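Local coordinates for protein methylocystis parvus OBBP MbnE (Methylocystis parvus OBBP, PDB 5ICQ) that probably binds methanobactin, a copper-chelating peptide, in the periplasm as the solute-binding component of a transport system, at residues Asp435-Met438 with Pro443-Phe446; Arg457-Tyr462 with Val473-Val478; Gly189-Pro194 with Ser543-Glu548. All blocks are in the same frame, centred on the assembly; numbering follows the deposited sequence.

Interaction 1: Asp435-Met438 with Pro443-Phe446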
ATOM      1  N   ASP A 435       1.821 -10.075 -43.264  1.00 43.49           N
ATOM      2  CA  ASP A 435       1.333  -9.064 -42.347  1.00 42.47           C
ATOM      3  C   ASP A 435       1.361  -9.544 -40.904  1.00 27.00           C
ATOM      4  O   ASP A 435       0.749  -8.908 -40.040  1.00 33.14           O
ATOM      5  CB  ASP A 435      -0.089  -8.664 -42.731  1.00 53.62           C
ATOM      6  CG  ASP A 435      -1.029  -9.852 -42.740  1.00 65.31           C
ATOM      7  OD1 ASP A 435      -0.879 -10.725 -43.621  1.00 68.14           O
ATOM      8  OD2 ASP A 435      -1.902  -9.924 -41.856  1.00 70.23           O
ATOM      9  N   ARG A 436       2.033 -10.661 -40.621  1.00 19.40           N
ATOM     10  CA  ARG A 436       1.938 -11.297 -39.312  1.00 20.41           C
ATOM     11  C   ARG A 436       3.313 -11.576 -38.729  1.00 26.32           C
ATOM     12  O   ARG A 436       4.209 -12.070 -39.423  1.00 25.94           O
ATOM     13  CB  ARG A 436       1.161 -12.617 -39.391  1.00 27.70           C
ATOM     14  CG  ARG A 436      -0.296 -12.468 -39.787  1.00 38.36           C
ATOM     15  CD  ARG A 436      -0.875 -13.809 -40.214  1.00 52.51           C
ATOM     16  NE  ARG A 436      -1.578 -13.713 -41.490  1.00 65.52           N
ATOM     17  CZ  ARG A 436      -0.976 -13.649 -42.676  1.00 72.52           C
ATOM     18  NH1 ARG A 436       0.350 -13.663 -42.756  1.00 72.82           N
ATOM     19  NH2 ARG A 436      -1.700 -13.563 -43.786  1.00 72.13           N
ATOM     20  N   LEU A 437       3.463 -11.279 -37.443  1.00 16.22           N
ATOM     21  CA  LEU A 437       4.627 -11.731 -36.693  1.00 15.57           C
ATOM     22  C   LEU A 437       4.543 -13.240 -36.478  1.00 19.23           C
ATOM     23  O   LEU A 437       3.532 -13.745 -35.985  1.00 16.59           O
ATOM     24  CB  LEU A 437       4.693 -11.016 -35.346  1.00 14.96           C
ATOM     25  CG  LEU A 437       5.954 -11.327 -34.545  1.00 13.74           C
ATOM     26  CD1 LEU A 437       7.119 -10.552 -35.145  1.00 12.12           C
ATOM     27  CD2 LEU A 437       5.750 -10.988 -33.063  1.00 14.13           C
ATOM     28  N   MET A 438       5.606 -13.962 -36.827  1.00 15.80           N
ATOM     29  CA  MET A 438       5.621 -15.415 -36.717  1.00 21.15           C
ATOM     30  C   MET A 438       6.524 -15.848 -35.570  1.00 20.28           C
ATOM     31  O   MET A 438       7.633 -15.327 -35.413  1.00 22.22           O
ATOM     32  CB  MET A 438       6.105 -16.062 -38.022  1.00 25.04           C
ATOM     33  CG  MET A 438       5.335 -15.633 -39.260  1.00 23.25           C
ATOM     34  SD  MET A 438       3.611 -16.163 -39.252  1.00 27.40           S
ATOM     35  CE  MET A 438       3.767 -17.924 -39.543  1.00 26.61           C
ATOM     36  N   PRO A 443       1.408 -17.661 -36.542  1.00 21.31           N
ATOM     37  CA  PRO A 443       1.210 -16.226 -36.296  1.00 21.29           C
ATOM     38  C   PRO A 443       1.061 -15.950 -34.807  1.00 19.41           C
ATOM     39  O   PRO A 443       0.469 -16.741 -34.068  1.00 16.34           O
ATOM     40  CB  PRO A 443      -0.083 -15.904 -37.057  1.00 31.00           C
ATOM     41  CG  PRO A 443      -0.357 -17.101 -37.930  1.00 26.74           C
ATOM     42  CD  PRO A 443       0.260 -18.266 -37.237  1.00 23.95           C
ATOM     43  N   PHE A 444       1.619 -14.829 -34.361  1.00 13.96           N
ATOM     44  CA  PHE A 444       1.601 -14.525 -32.932  1.00 14.48           C
ATOM     45  C   PHE A 444       0.252 -13.911 -32.570  1.00 11.57           C
ATOM     46  O   PHE A 444      -0.161 -12.906 -33.171  1.00 12.34           O
ATOM     47  CB  PHE A 444       2.742 -13.578 -32.546  1.00 14.99           C
ATOM     48  CG  PHE A 444       3.072 -13.611 -31.074  1.00 12.77           C
ATOM     49  CD1 PHE A 444       2.213 -13.042 -30.141  1.00 10.71           C
ATOM     50  CD2 PHE A 444       4.218 -14.254 -30.619  1.00 12.74           C
ATOM     51  CE1 PHE A 444       2.495 -13.084 -28.785  1.00 13.16           C
ATOM     52  CE2 PHE A 444       4.510 -14.305 -29.258  1.00 14.86           C
ATOM     53  CZ  PHE A 444       3.644 -13.718 -28.342  1.00 10.16           C
ATOM     54  N   SER A 445      -0.442 -14.514 -31.604  1.00 10.99           N
ATOM     55  CA  SER A 445      -1.681 -13.919 -31.124  1.00 14.44           C
ATOM     56  C   SER A 445      -1.894 -14.280 -29.660  1.00 16.97           C
ATOM     57  O   SER A 445      -1.448 -15.328 -29.188  1.00 14.64           O
ATOM     58  CB  SER A 445      -2.887 -14.345 -31.974  1.00 28.55           C
ATOM     59  OG  SER A 445      -3.298 -15.649 -31.670  1.00 29.96           O
ATOM     60  N   PHE A 446      -2.567 -13.386 -28.940  1.00  9.99           N
ATOM     61  CA  PHE A 446      -2.800 -13.608 -27.518  1.00  9.03           C
ATOM     62  C   PHE A 446      -3.998 -12.787 -27.077  1.00 12.31           C
ATOM     63  O   PHE A 446      -4.518 -11.953 -27.819  1.00 13.52           O
ATOM     64  CB  PHE A 446      -1.553 -13.284 -26.677  1.00  8.00           C
ATOM     65  CG  PHE A 446      -1.230 -11.801 -26.533  1.00 11.85           C
ATOM     66  CD1 PHE A 446      -0.493 -11.137 -27.502  1.00  9.06           C
ATOM     67  CD2 PHE A 446      -1.616 -11.095 -25.395  1.00 11.48           C
ATOM     68  CE1 PHE A 446      -0.164  -9.792 -27.356  1.00  9.35           C
ATOM     69  CE2 PHE A 446      -1.301  -9.737 -25.240  1.00 11.51           C
ATOM     70  CZ  PHE A 446      -0.567  -9.086 -26.221  1.00  7.71           C
TER
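Leu437 and Phe444 meet through backbone and side chain alike. Phe444 N donates to Leu437 O at 2.7 Å. The same oxygen lies 3.4 Å from Pro443 CA in a CA-H...O contact, so one carbonyl serves two neighbouring residues. The two side chains lie alongside with their ends in the same direction, and Leu437 CD2 comes within 4.0 Å of Phe444 CB. The torsion of Phe444 sets CG anti to the backbone N (chi1 -160°), which carries the ring away from the 435-438 segment while CB stays at the contact.

Met438 and Pro443 form an antiparallel non-hydrogen-bonded pair, with both side chains on one face of the sheet. The methionine chain bends at chi2 and chi3, and this folds its end back over the proline. Met438 SD then sits 3.8 Å from Pro443 N. Arg436 CD packs beside the CB-CG edge of the proline, 3.9 Å from Pro443 CB. The guanidinium of Arg436 goes elsewhere: Asp435 CG lies over its face, a pairing of charges in which no N-H points at Asp435 OD1.

Further out, Phe342 meets the Phe444 ring edge-to-face. Phe446 CD1 lies at that ring's edge, in its plane. Backbone bonds from Phe444 to Glu472 and from Leu437 to Gly470 tie the pair to the next parts of the chain.

This is a beta hairpin, strand 437-439 turning back into strand 442-450. Between these segments one backbone hydrogen bond joins the strands, and apolar contacts add to it. Proline has no N-H to give, which suits it to the non-hydrogen-bonded position.

Interaction 2: Arg457-Tyr462 with Val473-Val478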
ATOM      1  N   ARG A 457     -10.514  -0.191 -22.410  1.00 11.59           N
ATOM      2  CA  ARG A 457     -10.037   0.862 -23.309  1.00  8.58           C
ATOM      3  C   ARG A 457      -8.517   0.904 -23.362  1.00  8.32           C
ATOM      4  O   ARG A 457      -7.936   1.101 -24.436  1.00  8.24           O
ATOM      5  CB  ARG A 457     -10.562   2.229 -22.878  1.00 12.88           C
ATOM      6  CG  ARG A 457     -12.063   2.357 -22.908  1.00 23.38           C
ATOM      7  CD  ARG A 457     -12.463   3.780 -22.619  1.00 36.58           C
ATOM      8  NE  ARG A 457     -13.519   3.845 -21.620  1.00 47.61           N
ATOM      9  CZ  ARG A 457     -14.759   3.406 -21.809  1.00 54.87           C
ATOM     10  NH1 ARG A 457     -15.121   2.849 -22.962  1.00 51.36           N
ATOM     11  NH2 ARG A 457     -15.640   3.517 -20.831  1.00 59.18           N
ATOM     12  N   LEU A 458      -7.858   0.746 -22.208  1.00  7.65           N
ATOM     13  CA  LEU A 458      -6.397   0.676 -22.202  1.00  8.67           C
ATOM     14  C   LEU A 458      -5.905  -0.492 -23.047  1.00 10.32           C
ATOM     15  O   LEU A 458      -4.940  -0.362 -23.810  1.00  8.81           O
ATOM     16  CB  LEU A 458      -5.886   0.532 -20.767  1.00  6.04           C
ATOM     17  CG  LEU A 458      -6.045   1.705 -19.806  1.00 17.44           C
ATOM     18  CD1 LEU A 458      -5.499   1.338 -18.413  1.00 16.43           C
ATOM     19  CD2 LEU A 458      -5.299   2.910 -20.368  1.00 19.16           C
ATOM     20  N   ALA A 459      -6.545  -1.650 -22.907  1.00  8.75           N
ATOM     21  CA  ALA A 459      -6.087  -2.832 -23.625  1.00  7.20           C
ATOM     22  C   ALA A 459      -6.348  -2.710 -25.121  1.00  5.59           C
ATOM     23  O   ALA A 459      -5.544  -3.184 -25.939  1.00  9.58           O
ATOM     24  CB  ALA A 459      -6.765  -4.081 -23.051  1.00  8.79           C
ATOM     25  N   LEU A 460      -7.469  -2.083 -25.496  1.00  5.42           N
ATOM     26  CA  LEU A 460      -7.777  -1.886 -26.911  1.00  9.80           C
ATOM     27  C   LEU A 460      -6.781  -0.934 -27.560  1.00 10.32           C
ATOM     28  O   LEU A 460      -6.427  -1.100 -28.734  1.00  8.06           O
ATOM     29  CB  LEU A 460      -9.208  -1.354 -27.066  1.00  9.06           C
ATOM     30  CG  LEU A 460     -10.319  -2.373 -26.781  1.00  9.35           C
ATOM     31  CD1 LEU A 460     -11.692  -1.692 -26.656  1.00 10.88           C
ATOM     32  CD2 LEU A 460     -10.355  -3.433 -27.908  1.00  8.15           C
ATOM     33  N   ALA A 461      -6.345   0.090 -26.827  1.00  7.41           N
ATOM     34  CA  ALA A 461      -5.310   0.970 -27.365  1.00 10.96           C
ATOM     35  C   ALA A 461      -4.022   0.196 -27.600  1.00 11.40           C
ATOM     36  O   ALA A 461      -3.392   0.308 -28.661  1.00  9.81           O
ATOM     37  CB  ALA A 461      -5.079   2.147 -26.410  1.00 11.67           C
ATOM     38  N   TYR A 462      -3.619  -0.603 -26.612  1.00 10.36           N
ATOM     39  CA  TYR A 462      -2.425  -1.427 -26.744  1.00  8.56           C
ATOM     40  C   TYR A 462      -2.566  -2.411 -27.896  1.00 10.65           C
ATOM     41  O   TYR A 462      -1.625  -2.601 -28.679  1.00  9.91           O
ATOM     42  CB  TYR A 462      -2.176  -2.157 -25.421  1.00  6.03           C
ATOM     43  CG  TYR A 462      -0.811  -2.815 -25.249  1.00  7.60           C
ATOM     44  CD1 TYR A 462       0.296  -2.407 -25.990  1.00  9.39           C
ATOM     45  CD2 TYR A 462      -0.636  -3.833 -24.304  1.00  8.27           C
ATOM     46  CE1 TYR A 462       1.554  -3.006 -25.799  1.00  7.61           C
ATOM     47  CE2 TYR A 462       0.596  -4.425 -24.104  1.00 13.72           C
ATOM     48  CZ  TYR A 462       1.685  -4.017 -24.860  1.00 10.94           C
ATOM     49  OH  TYR A 462       2.903  -4.628 -24.664  1.00 11.73           O
ATOM     50  N   VAL A 473      -4.156  -9.280 -31.121  1.00 11.33           N
ATOM     51  CA  VAL A 473      -4.457  -9.171 -29.692  1.00  8.54           C
ATOM     52  C   VAL A 473      -5.967  -9.138 -29.515  1.00 12.77           C
ATOM     53  O   VAL A 473      -6.631  -8.220 -30.005  1.00 12.56           O
ATOM     54  CB  VAL A 473      -3.825  -7.923 -29.063  1.00 10.59           C
ATOM     55  CG1 VAL A 473      -4.061  -7.927 -27.542  1.00 12.20           C
ATOM     56  CG2 VAL A 473      -2.322  -7.835 -29.399  1.00 10.91           C
ATOM     57  N   ARG A 474      -6.510 -10.114 -28.799  1.00  9.21           N
ATOM     58  CA  ARG A 474      -7.926 -10.116 -28.474  1.00  9.44           C
ATOM     59  C   ARG A 474      -8.132  -9.574 -27.065  1.00 10.98           C
ATOM     60  O   ARG A 474      -7.509 -10.056 -26.114  1.00 13.67           O
ATOM     61  CB  ARG A 474      -8.482 -11.536 -28.599  1.00 15.94           C
ATOM     62  CG  ARG A 474      -8.210 -12.132 -29.975  1.00 28.68           C
ATOM     63  CD  ARG A 474      -8.181 -13.654 -29.977  1.00 43.15           C
ATOM     64  NE  ARG A 474      -6.844 -14.200 -29.735  1.00 48.74           N
ATOM     65  CZ  ARG A 474      -6.555 -15.060 -28.763  1.00 44.15           C
ATOM     66  NH1 ARG A 474      -7.507 -15.473 -27.937  1.00 48.08           N
ATOM     67  NH2 ARG A 474      -5.322 -15.516 -28.617  1.00 36.64           N
ATOM     68  N   VAL A 475      -9.002  -8.577 -26.929  1.00  8.15           N
ATOM     69  CA  VAL A 475      -9.301  -7.975 -25.629  1.00  6.70           C
ATOM     70  C   VAL A 475     -10.648  -8.522 -25.184  1.00 15.33           C
ATOM     71  O   VAL A 475     -11.661  -8.313 -25.867  1.00 15.39           O
ATOM     72  CB  VAL A 475      -9.320  -6.439 -25.708  1.00  8.43           C
ATOM     73  CG1 VAL A 475      -9.709  -5.812 -24.351  1.00  9.69           C
ATOM     74  CG2 VAL A 475      -7.961  -5.921 -26.158  1.00  6.49           C
ATOM     75  N   ARG A 476     -10.680  -9.240 -24.060  1.00 10.22           N
ATOM     76  CA  ARG A 476     -11.932  -9.845 -23.606  1.00 13.09           C
ATOM     77  C   ARG A 476     -12.271  -9.401 -22.192  1.00 14.91           C
ATOM     78  O   ARG A 476     -11.525  -9.676 -21.241  1.00  9.51           O
ATOM     79  CB  ARG A 476     -11.892 -11.374 -23.702  1.00 20.10           C
ATOM     80  CG  ARG A 476     -11.697 -11.885 -25.135  1.00 36.82           C
ATOM     81  CD  ARG A 476     -12.618 -11.199 -26.171  1.00 46.93           C
ATOM     82  NE  ARG A 476     -12.283 -11.590 -27.550  1.00 46.36           N
ATOM     83  CZ  ARG A 476     -12.276 -10.786 -28.615  1.00 44.09           C
ATOM     84  NH1 ARG A 476     -12.580  -9.485 -28.501  1.00 37.12           N
ATOM     85  NH2 ARG A 476     -11.938 -11.282 -29.799  1.00 36.33           N
ATOM     86  N   LEU A 477     -13.411  -8.730 -22.070  1.00 11.27           N
ATOM     87  CA  LEU A 477     -13.960  -8.314 -20.789  1.00 10.54           C
ATOM     88  C   LEU A 477     -14.724  -9.492 -20.191  1.00 15.40           C
ATOM     89  O   LEU A 477     -15.636 -10.021 -20.829  1.00 15.59           O
ATOM     90  CB  LEU A 477     -14.889  -7.121 -21.012  1.00 17.64           C
ATOM     91  CG  LEU A 477     -15.761  -6.657 -19.856  1.00 27.35           C
ATOM     92  CD1 LEU A 477     -14.878  -6.055 -18.821  1.00 22.94           C
ATOM     93  CD2 LEU A 477     -16.795  -5.643 -20.347  1.00 34.24           C
ATOM     94  N   VAL A 478     -14.346  -9.928 -18.994  1.00 14.95           N
ATOM     95  CA  VAL A 478     -14.993 -11.094 -18.400  1.00 15.18           C
ATOM     96  C   VAL A 478     -15.654 -10.672 -17.093  1.00 11.91           C
ATOM     97  O   VAL A 478     -15.221  -9.718 -16.438  1.00 19.05           O
ATOM     98  CB  VAL A 478     -14.005 -12.260 -18.186  1.00 21.04           C
ATOM     99  CG1 VAL A 478     -13.318 -12.622 -19.494  1.00 24.43           C
ATOM    100  CG2 VAL A 478     -12.974 -11.903 -17.164  1.00 16.09           C
TER
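Ala459 faces Val475 across a helix-on-strand contact, the closest backbone approach of the two segments, with CA atoms 6.4 Å apart. The contact is made by three apolar side chains. Val475 points at the helix, and both its methyls meet Ala459. Val475 CG1 lies 3.7 Å from Ala459 CB. Val475 CG2 touches the same methyl and also rests 3.7 Å from Ala459 O, so it packs on helix backbone as well as on side chain. CG1 stands anti to the backbone N (chi1 177°), which places both branches against the alanine.

Leu460 reaches the valine from one flank. Its CA-CB bond does not aim at the strand, but the end of the side chain bends closer, and Leu460 CD2 comes 3.9 Å from Val475 CB. The two side chains cross obliquely. The small alanine lets the strand come near the helix, while the longer leucine covers the flank of the valine.

The same face of the strand continues with Val473, which packs on Ala463 and Leu466 further along the helix. On the other face of the strand, Arg474 points away from the helix. Tyr462 OH is hydrogen-bonded to Phe342 O.

Strand 442-450, helix 453-467 and strand 472-477 form a beta-alpha-beta unit with parallel strands, and this contact lays its helix on its second strand. Between these segments the union rests on close-packed methyls. Such packing depends on shape and on the burial of apolar surface, without a directional bond to set the angle.

Interaction 3: Gly189-Pro194 with Ser543-Glu548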
ATOM      1  N   GLY A 189      14.781 -15.546  12.492  1.00 31.77           N
ATOM      2  CA  GLY A 189      15.522 -14.747  11.531  1.00 27.21           C
ATOM      3  C   GLY A 189      14.693 -13.757  10.740  1.00 33.42           C
ATOM      4  O   GLY A 189      15.059 -13.424   9.605  1.00 32.76           O
ATOM      5  N   ASP A 190      13.583 -13.265  11.305  1.00 27.34           N
ATOM      6  CA  ASP A 190      12.672 -12.347  10.614  1.00 24.68           C
ATOM      7  C   ASP A 190      12.781 -10.988  11.298  1.00 25.69           C
ATOM      8  O   ASP A 190      12.201 -10.775  12.365  1.00 19.17           O
ATOM      9  CB  ASP A 190      11.239 -12.885  10.639  1.00 26.09           C
ATOM     10  CG  ASP A 190      10.260 -12.041   9.806  1.00 33.35           C
ATOM     11  OD1 ASP A 190      10.472 -10.820   9.638  1.00 31.74           O
ATOM     12  OD2 ASP A 190       9.256 -12.611   9.328  1.00 36.93           O
ATOM     13  N   ARG A 191      13.512 -10.061  10.677  1.00 21.51           N
ATOM     14  CA  ARG A 191      13.769  -8.786  11.335  1.00 22.47           C
ATOM     15  C   ARG A 191      12.541  -7.879  11.373  1.00 17.65           C
ATOM     16  O   ARG A 191      12.529  -6.911  12.137  1.00 22.14           O
ATOM     17  CB  ARG A 191      14.944  -8.092  10.646  1.00 27.29           C
ATOM     18  CG  ARG A 191      16.242  -8.891  10.796  1.00 30.63           C
ATOM     19  CD  ARG A 191      17.459  -8.134  10.309  1.00 24.98           C
ATOM     20  NE  ARG A 191      17.609  -6.835  10.953  1.00 23.95           N
ATOM     21  CZ  ARG A 191      18.071  -6.650  12.188  1.00 24.19           C
ATOM     22  NH1 ARG A 191      18.421  -7.686  12.944  1.00 26.16           N
ATOM     23  NH2 ARG A 191      18.174  -5.423  12.671  1.00 22.01           N
ATOM     24  N   GLU A 192      11.516  -8.173  10.576  1.00 16.99           N
ATOM     25  CA  GLU A 192      10.277  -7.408  10.590  1.00 16.04           C
ATOM     26  C   GLU A 192       9.334  -7.847  11.709  1.00 19.44           C
ATOM     27  O   GLU A 192       8.492  -7.053  12.148  1.00 16.84           O
ATOM     28  CB  GLU A 192       9.600  -7.560   9.228  1.00 25.21           C
ATOM     29  CG  GLU A 192       8.554  -6.529   8.887  1.00 30.58           C
ATOM     30  CD  GLU A 192       7.882  -6.845   7.566  1.00 46.59           C
ATOM     31  OE1 GLU A 192       8.543  -7.436   6.680  1.00 43.89           O
ATOM     32  OE2 GLU A 192       6.690  -6.512   7.414  1.00 57.28           O
ATOM     33  N   LEU A 193       9.485  -9.077  12.206  1.00 17.71           N
ATOM     34  CA  LEU A 193       8.510  -9.624  13.146  1.00 17.62           C
ATOM     35  C   LEU A 193       8.323  -8.795  14.418  1.00 18.62           C
ATOM     36  O   LEU A 193       7.165  -8.649  14.847  1.00 17.83           O
ATOM     37  CB  LEU A 193       8.883 -11.076  13.481  1.00 15.87           C
ATOM     38  CG  LEU A 193       7.916 -11.851  14.378  1.00 17.82           C
ATOM     39  CD1 LEU A 193       6.533 -11.822  13.783  1.00 17.73           C
ATOM     40  CD2 LEU A 193       8.392 -13.295  14.534  1.00 18.98           C
ATOM     41  N   PRO A 194       9.360  -8.230  15.056  1.00 16.77           N
ATOM     42  CA  PRO A 194       9.101  -7.404  16.249  1.00 14.89           C
ATOM     43  C   PRO A 194       8.229  -6.191  15.980  1.00 15.28           C
ATOM     44  O   PRO A 194       7.445  -5.807  16.859  1.00 12.83           O
ATOM     45  CB  PRO A 194      10.506  -6.987  16.702  1.00 19.75           C
ATOM     46  CG  PRO A 194      11.395  -8.069  16.191  1.00 17.98           C
ATOM     47  CD  PRO A 194      10.808  -8.434  14.855  1.00 21.77           C
ATOM     48  N   SER A 543      17.340  -8.722   4.926  1.00 24.56           N
ATOM     49  CA  SER A 543      18.386  -8.849   5.933  1.00 26.02           C
ATOM     50  C   SER A 543      19.184  -7.573   6.140  1.00 21.02           C
ATOM     51  O   SER A 543      19.965  -7.502   7.093  1.00 24.26           O
ATOM     52  CB  SER A 543      19.344  -9.981   5.553  1.00 28.49           C
ATOM     53  OG  SER A 543      20.102  -9.606   4.417  1.00 30.45           O
ATOM     54  N   ALA A 544      19.032  -6.576   5.268  1.00 18.12           N
ATOM     55  CA  ALA A 544      19.723  -5.306   5.460  1.00 20.34           C
ATOM     56  C   ALA A 544      19.393  -4.749   6.832  1.00 26.68           C
ATOM     57  O   ALA A 544      18.249  -4.819   7.282  1.00 22.23           O
ATOM     58  CB  ALA A 544      19.302  -4.302   4.386  1.00 19.62           C
ATOM     59  N   ARG A 545      20.399  -4.199   7.508  1.00 20.76           N
ATOM     60  CA  ARG A 545      20.157  -3.615   8.822  1.00 22.31           C
ATOM     61  C   ARG A 545      20.140  -2.096   8.798  1.00 20.02           C
ATOM     62  O   ARG A 545      19.222  -1.490   9.359  1.00 26.35           O
ATOM     63  CB  ARG A 545      21.189  -4.133   9.837  1.00 20.52           C
ATOM     64  CG  ARG A 545      21.000  -5.614  10.134  1.00 22.79           C
ATOM     65  CD  ARG A 545      21.765  -6.045  11.356  1.00 30.65           C
ATOM     66  NE  ARG A 545      21.597  -7.465  11.639  1.00 32.27           N
ATOM     67  CZ  ARG A 545      21.963  -8.032  12.784  1.00 40.36           C
ATOM     68  NH1 ARG A 545      22.508  -7.290  13.739  1.00 35.50           N
ATOM     69  NH2 ARG A 545      21.786  -9.334  12.977  1.00 42.30           N
ATOM     70  N   SER A 546      21.114  -1.460   8.153  1.00 20.92           N
ATOM     71  CA  SER A 546      21.151  -0.007   8.113  1.00 18.18           C
ATOM     72  C   SER A 546      20.232   0.520   7.022  1.00 18.38           C
ATOM     73  O   SER A 546      19.940  -0.168   6.040  1.00 20.46           O
ATOM     74  CB  SER A 546      22.570   0.499   7.869  1.00 25.31           C
ATOM     75  OG  SER A 546      22.967   0.241   6.532  1.00 21.77           O
ATOM     76  N   GLN A 547      19.776   1.759   7.198  1.00 17.19           N
ATOM     77  CA  GLN A 547      18.906   2.358   6.190  1.00 20.06           C
ATOM     78  C   GLN A 547      19.631   2.475   4.853  1.00 22.85           C
ATOM     79  O   GLN A 547      19.030   2.278   3.787  1.00 19.51           O
ATOM     80  CB  GLN A 547      18.418   3.726   6.673  1.00 22.41           C
ATOM     81  CG  GLN A 547      17.333   4.351   5.810  1.00 25.46           C
ATOM     82  CD  GLN A 547      16.015   3.597   5.891  1.00 30.06           C
ATOM     83  OE1 GLN A 547      15.638   3.092   6.951  1.00 36.52           O
ATOM     84  NE2 GLN A 547      15.313   3.510   4.769  1.00 32.80           N
ATOM     85  N   GLU A 548      20.933   2.770   4.893  1.00 19.47           N
ATOM     86  CA  GLU A 548      21.703   2.899   3.660  1.00 20.06           C
ATOM     87  C   GLU A 548      21.817   1.563   2.938  1.00 16.61           C
ATOM     88  O   GLU A 548      21.677   1.499   1.707  1.00 20.75           O
ATOM     89  CB  GLU A 548      23.089   3.468   3.973  1.00 31.17           C
ATOM     90  CG  GLU A 548      24.033   3.496   2.787  1.00 46.93           C
ATOM     91  CD  GLU A 548      25.309   4.277   3.068  1.00 59.38           C
ATOM     92  OE1 GLU A 548      25.331   5.074   4.033  1.00 56.56           O
ATOM     93  OE2 GLU A 548      26.288   4.091   2.315  1.00 67.55           O
TER
HETATM   94  O   HOH W   1      17.275  -3.693  10.579  1.00 29.19           O
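Arg191 lays its guanidinium flat on that of Arg545, and the residue before it, Asp190, shapes the turn that presents it. Asp190 OD1 accepts from Glu192 N at 3.0 Å, nearly along its C-O axis, and more weakly from Leu193 N. These capping bonds steady a type I turn from Asp190 to Leu193.

Next comes Arg191, whose side chain heads for the other segment. Its chain bends at chi3 (55°), and the guanidinium comes to lie over Arg545. The two planes are 14° apart and their centres 4.2 Å, offset so that Arg191 NH1 stands 3.4 Å from Arg545 NE. Both groups are cationic and both nitrogens are donors, so this stack pairs like charges without a hydrogen bond. Arg545 also gives its aliphatic part, with its CG 3.7 Å from Arg191 CZ. The extended chain of Arg545 crosses that of Arg191 at about a right angle. Pro122 O accepts from Arg191 NH1. At the guanidinium edge, water 1 accepts from Arg191 NH2 at 2.9 Å and may donate to Arg545 O. With an alanine in place of Arg191, Pro122 O would probably lose its donor and Arg545 would be likely to turn more freely.

Glu192 follows, its OE1 bound to Asn507 N, and Leu193 and Pro194 enter helix 193-198. Across the contact, Ser546 caps helix 547-563 through Asp549 N.

Two helix-entry loops far apart in sequence meet here. Stacked guanidinium groups are a known arginine pairing; here the outward bonds of Arg191 to Pro122 O and water 1 probably offset part of the repulsion.

From the N terminus, the chain first reaches residues 189-194, the opening half of interaction 3. That contact closes only at 543-548, a loop of several hundred residues, and both other contacts nest inside it. Interaction 1 comes next and closes its short hairpin at once. Interaction 2 follows in series, opening on helix 453-467 and closing on strand 472-477. Interactions 1 and 2 touch, since strands 442-450 and 472-477 are neighbours in one sheet and Phe446 O probably bonds to Arg474 N. Interaction 3 lies apart, its centre about 47 Å from that of interaction 1. It joins the approaches to helices 193-198 and 547-563.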